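Local coordinates for protein 4-hydroxy-3-methylbut-2-enyl diphosphate reductase (Aquifex aeolicus, PDB 3DNF) that catalyses the last step of the non-mevalonate pathway, reducing HMBPP to isopentenyl and dimethylallyl diphosphate with an iron-sulfur cluster, at residues Leu109-Gly120 against Ala153-Gln164. Sequence-based numbering, arbitrary orientation.
Sequences LTREGYFVVLVG and ALKHERVGIVAQ
Phe115 to Val119 and Val159 to Ala163 pair as the two central strands of a four-stranded parallel sheet, the core of one α/β lobe of this trilobal enzyme. The ladder alternates regularly, from Phe115 N donating to Arg158 O down to Gln164 N donating to Val119 O at 2.8 Å. On the face carrying Phe115, Val117, Val119, Val159 and Ile161 the packing is tight: Val117 CG2, anti to its carbonyl carbon, presses on Ala153 CB at 3.3 Å, closer than usual for two carbons, and also touches Val159 CG1. Helix 169-182 covers Val119 here. On the other face Leu109, from the end of helix 97-111, sets CD1 against Val162 CG1 (3.6 Å) and over the backbone of Gly160, where a CB would collide with it. At the edge of the Val117 packing, on the same face, Phe115 swings its ring away from its own N (chi1 177°) to form an offset stack with His156, centroids 3.9 Å apart and planes at 13°, while CE2 reaches Ala153. A leucine in place of Phe115 would probably lose this stack, leaving the imidazole of His156 without its flat partner and less fixed in rotation. At the cluster-facing end, Gln164 accepts a bond from Glu121 N and touches His124 and Glu126, the predicted substrate ligand and proton donor. The opposite end is looser and watered. Tyr114 follows the Schellman motif that ends helix 97-111 at Gly113, and Arg158 lays its guanidinium over the ring in a cation-pi contact, CZ 4.2 Å from the centroid, and Glu185 pairs with NH2. Two waters each link a guanidinium nitrogen to the carbonyl of Glu112 or Gly113. Arg158 NH1 also bonds Glu112 O directly, 2.9 Å away and nearly straight at 170°, meeting a lone pair in the carbonyl plane.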
loop_
_atom_site.group_PDB
_atom_site.type_symbol
_atom_site.label_atom_id
_atom_site.label_comp_id
_atom_site.label_asym_id
_atom_site.label_seq_id
_atom_site.Cartn_x
_atom_site.Cartn_y
_atom_site.Cartn_z
ATOM N N LEU B 109 1.892 7.253 15.528
ATOM C CA LEU B 109 1.084 6.117 15.164
ATOM C C LEU B 109 0.624 5.321 16.400
ATOM O O LEU B 109 -0.526 4.847 16.455
ATOM C CB LEU B 109 1.846 5.223 14.164
ATOM C CG LEU B 109 2.010 5.769 12.717
ATOM C CD1 LEU B 109 2.952 4.836 11.939
ATOM C CD2 LEU B 109 0.676 5.901 11.969
ATOM N N THR B 110 1.504 5.197 17.381
ATOM C CA THR B 110 1.159 4.533 18.650
ATOM C C THR B 110 0.022 5.281 19.396
ATOM O O THR B 110 -0.973 4.666 19.825
ATOM C CB THR B 110 2.439 4.417 19.520
ATOM O OG1 THR B 110 3.362 3.519 18.867
ATOM C CG2 THR B 110 2.091 3.931 20.945
ATOM N N ARG B 111 0.162 6.598 19.531
ATOM C CA ARG B 111 -0.886 7.439 20.126
ATOM C C ARG B 111 -2.238 7.288 19.420
ATOM O O ARG B 111 -3.288 7.322 20.052
ATOM C CB ARG B 111 -0.472 8.909 20.160
ATOM C CG ARG B 111 0.740 9.183 21.064
ATOM C CD ARG B 111 0.925 10.699 21.310
ATOM N NE ARG B 111 1.255 11.439 20.085
ATOM C CZ ARG B 111 2.491 11.658 19.615
ATOM N NH1 ARG B 111 3.575 11.204 20.238
ATOM N NH2 ARG B 111 2.648 12.354 18.502
ATOM N N GLU B 112 -2.194 7.038 18.114
ATOM C CA GLU B 112 -3.384 6.890 17.300
ATOM C C GLU B 112 -3.914 5.448 17.300
ATOM O O GLU B 112 -4.916 5.193 16.680
ATOM C CB GLU B 112 -3.105 7.405 15.874
ATOM C CG GLU B 112 -2.757 8.933 15.839
ATOM C CD GLU B 112 -2.335 9.451 14.452
ATOM O OE1 GLU B 112 -2.150 8.629 13.537
ATOM O OE2 GLU B 112 -2.170 10.687 14.272
ATOM N N GLY B 113 -3.234 4.542 17.999
ATOM C CA GLY B 113 -3.777 3.207 18.262
ATOM C C GLY B 113 -3.351 2.188 17.206
ATOM O O GLY B 113 -3.970 1.125 17.083
ATOM N N TYR B 114 -2.313 2.491 16.433
ATOM C CA TYR B 114 -1.850 1.523 15.414
ATOM C C TYR B 114 -0.786 0.547 15.908
ATOM O O TYR B 114 0.027 0.895 16.777
ATOM C CB TYR B 114 -1.236 2.231 14.181
ATOM C CG TYR B 114 -2.235 3.011 13.380
ATOM C CD1 TYR B 114 -2.992 2.394 12.399
ATOM C CD2 TYR B 114 -2.478 4.381 13.653
ATOM C CE1 TYR B 114 -3.942 3.113 11.675
ATOM C CE2 TYR B 114 -3.410 5.104 12.935
ATOM C CZ TYR B 114 -4.148 4.460 11.942
ATOM O OH TYR B 114 -5.079 5.158 11.240
ATOM N N PHE B 115 -0.796 -0.666 15.343
ATOM C CA PHE B 115 0.335 -1.602 15.460
ATOM C C PHE B 115 1.338 -1.173 14.367
ATOM O O PHE B 115 0.950 -1.009 13.239
ATOM C CB PHE B 115 -0.147 -3.019 15.163
ATOM C CG PHE B 115 0.943 -4.056 15.194
ATOM C CD1 PHE B 115 1.317 -4.652 16.397
ATOM C CD2 PHE B 115 1.593 -4.444 14.014
ATOM C CE1 PHE B 115 2.332 -5.634 16.430
ATOM C CE2 PHE B 115 2.612 -5.426 14.034
ATOM C CZ PHE B 115 2.965 -6.032 15.239
ATOM N N VAL B 116 2.595 -0.979 14.726
ATOM C CA VAL B 116 3.544 -0.336 13.789
ATOM C C VAL B 116 4.346 -1.389 13.004
ATOM O O VAL B 116 4.956 -2.301 13.559
ATOM C CB VAL B 116 4.470 0.655 14.533
ATOM C CG1 VAL B 116 5.584 1.207 13.607
ATOM C CG2 VAL B 116 3.627 1.831 15.051
ATOM N N VAL B 117 4.415 -1.176 11.691
ATOM C CA VAL B 117 5.349 -1.874 10.851
ATOM C C VAL B 117 6.449 -0.919 10.358
ATOM O O VAL B 117 6.156 0.131 9.809
ATOM C CB VAL B 117 4.591 -2.484 9.672
ATOM C CG1 VAL B 117 5.554 -2.850 8.536
ATOM C CG2 VAL B 117 3.757 -3.707 10.129
ATOM N N LEU B 118 7.686 -1.249 10.676
ATOM C CA LEU B 118 8.848 -0.473 10.207
ATOM C C LEU B 118 9.450 -1.268 9.060
ATOM O O LEU B 118 9.999 -2.334 9.289
ATOM C CB LEU B 118 9.858 -0.301 11.350
ATOM C CG LEU B 118 11.226 0.334 11.102
ATOM C CD1 LEU B 118 11.040 1.693 10.450
ATOM C CD2 LEU B 118 11.962 0.440 12.469
ATOM N N VAL B 119 9.369 -0.736 7.829
ATOM C CA VAL B 119 9.961 -1.414 6.675
ATOM C C VAL B 119 11.455 -1.043 6.596
ATOM O O VAL B 119 11.832 0.126 6.442
ATOM C CB VAL B 119 9.215 -1.087 5.316
ATOM C CG1 VAL B 119 9.834 -1.911 4.168
ATOM C CG2 VAL B 119 7.689 -1.354 5.430
ATOM N N GLY B 120 12.306 -2.031 6.815
ATOM C CA GLY B 120 13.745 -1.761 6.869
ATOM C C GLY B 120 14.561 -2.988 7.204
ATOM O O GLY B 120 14.021 -4.085 7.329
ATOM N N ALA B 153 1.768 -8.527 11.603
ATOM C CA ALA B 153 0.969 -7.335 11.408
ATOM C C ALA B 153 -0.447 -7.665 10.911
ATOM O O ALA B 153 -1.389 -6.941 11.226
ATOM C CB ALA B 153 1.704 -6.292 10.440
ATOM N N LEU B 154 -0.592 -8.768 10.170
ATOM C CA LEU B 154 -1.904 -9.166 9.632
ATOM C C LEU B 154 -2.893 -9.627 10.709
ATOM O O LEU B 154 -4.091 -9.768 10.445
ATOM C CB LEU B 154 -1.747 -10.217 8.532
ATOM C CG LEU B 154 -0.811 -9.868 7.360
ATOM C CD1 LEU B 154 -1.004 -10.883 6.229
ATOM C CD2 LEU B 154 -0.971 -8.403 6.838
ATOM N N LYS B 155 -2.387 -9.828 11.920
ATOM C CA LYS B 155 -3.205 -10.205 13.079
ATOM C C LYS B 155 -3.954 -8.996 13.630
ATOM O O LYS B 155 -4.890 -9.145 14.409
ATOM C CB LYS B 155 -2.313 -10.794 14.177
ATOM C CG LYS B 155 -1.707 -12.140 13.830
ATOM C CD LYS B 155 -0.754 -12.562 14.928
ATOM C CE LYS B 155 -0.181 -13.930 14.640
ATOM N NZ LYS B 155 0.878 -14.246 15.646
ATOM N N HIS B 156 -3.573 -7.798 13.201
ATOM C CA HIS B 156 -4.138 -6.577 13.761
ATOM C C HIS B 156 -5.095 -5.925 12.778
ATOM O O HIS B 156 -4.925 -6.060 11.566
ATOM C CB HIS B 156 -3.005 -5.600 14.125
ATOM C CG HIS B 156 -2.168 -6.093 15.255
ATOM N ND1 HIS B 156 -1.118 -6.970 15.081
ATOM C CD2 HIS B 156 -2.279 -5.902 16.587
ATOM C CE1 HIS B 156 -0.608 -7.292 16.258
ATOM N NE2 HIS B 156 -1.282 -6.635 17.187
ATOM N N GLU B 157 -6.031 -5.137 13.288
ATOM C CA GLU B 157 -7.018 -4.516 12.409
ATOM C C GLU B 157 -6.535 -3.172 11.898
ATOM O O GLU B 157 -6.980 -2.729 10.854
ATOM C CB GLU B 157 -8.343 -4.357 13.119
ATOM C CG GLU B 157 -8.940 -5.715 13.457
ATOM C CD GLU B 157 -10.352 -5.628 13.988
ATOM O OE1 GLU B 157 -10.719 -4.561 14.532
ATOM O OE2 GLU B 157 -11.091 -6.639 13.874
ATOM N N ARG B 158 -5.688 -2.512 12.687
ATOM C CA ARG B 158 -5.150 -1.191 12.317
ATOM C C ARG B 158 -3.633 -1.207 12.356
ATOM O O ARG B 158 -3.014 -1.401 13.413
ATOM C CB ARG B 158 -5.698 -0.090 13.202
ATOM C CG ARG B 158 -7.251 -0.138 13.299
ATOM C CD ARG B 158 -7.756 0.882 14.302
ATOM N NE ARG B 158 -7.625 2.252 13.816
ATOM C CZ ARG B 158 -6.935 3.202 14.441
ATOM N NH1 ARG B 158 -6.315 2.929 15.571
ATOM N NH2 ARG B 158 -6.892 4.429 13.951
ATOM N N VAL B 159 -3.046 -1.028 11.175
ATOM C CA VAL B 159 -1.601 -1.106 11.029
ATOM C C VAL B 159 -1.058 0.223 10.514
ATOM O O VAL B 159 -1.574 0.766 9.545
ATOM C CB VAL B 159 -1.114 -2.280 10.108
ATOM C CG1 VAL B 159 0.403 -2.215 9.888
ATOM C CG2 VAL B 159 -1.531 -3.626 10.685
ATOM N N GLY B 160 -0.062 0.764 11.228
ATOM C CA GLY B 160 0.671 1.952 10.760
ATOM C C GLY B 160 2.029 1.590 10.203
ATOM O O GLY B 160 2.827 0.892 10.853
ATOM N N ILE B 161 2.362 2.167 9.032
ATOM C CA ILE B 161 3.546 1.765 8.337
ATOM C C ILE B 161 4.488 2.936 8.140
ATOM O O ILE B 161 4.062 3.985 7.628
ATOM C CB ILE B 161 3.204 1.087 6.975
ATOM C CG1 ILE B 161 2.243 -0.061 7.234
ATOM C CG2 ILE B 161 4.461 0.586 6.222
ATOM C CD1 ILE B 161 1.659 -0.683 5.973
ATOM N N VAL B 162 5.735 2.732 8.573
ATOM C CA VAL B 162 6.807 3.703 8.311
ATOM C C VAL B 162 8.006 3.002 7.629
ATOM O O VAL B 162 8.002 1.769 7.447
ATOM C CB VAL B 162 7.257 4.449 9.591
ATOM C CG1 VAL B 162 6.083 5.259 10.134
ATOM C CG2 VAL B 162 7.839 3.496 10.603
ATOM N N ALA B 163 9.007 3.788 7.218
ATOM C CA ALA B 163 10.160 3.239 6.501
ATOM C C ALA B 163 11.467 3.683 7.133
ATOM O O ALA B 163 11.597 4.801 7.662
ATOM C CB ALA B 163 10.155 3.663 5.028
ATOM N N GLN B 164 12.425 2.775 7.114
ATOM C CA GLN B 164 13.810 3.164 7.313
ATOM C C GLN B 164 14.112 4.214 6.223
ATOM O O GLN B 164 13.635 4.104 5.093
ATOM C CB GLN B 164 14.689 1.935 7.163
ATOM C CG GLN B 164 16.174 2.172 7.472
ATOM C CD GLN B 164 17.031 0.980 7.101
ATOM O OE1 GLN B 164 16.513 -0.062 6.700
ATOM N NE2 GLN B 164 18.353 1.115 7.236
HETATM O O HOH W 1 -6.650 7.085 14.792
HETATM O O HOH W 2 -6.499 0.622 17.736
#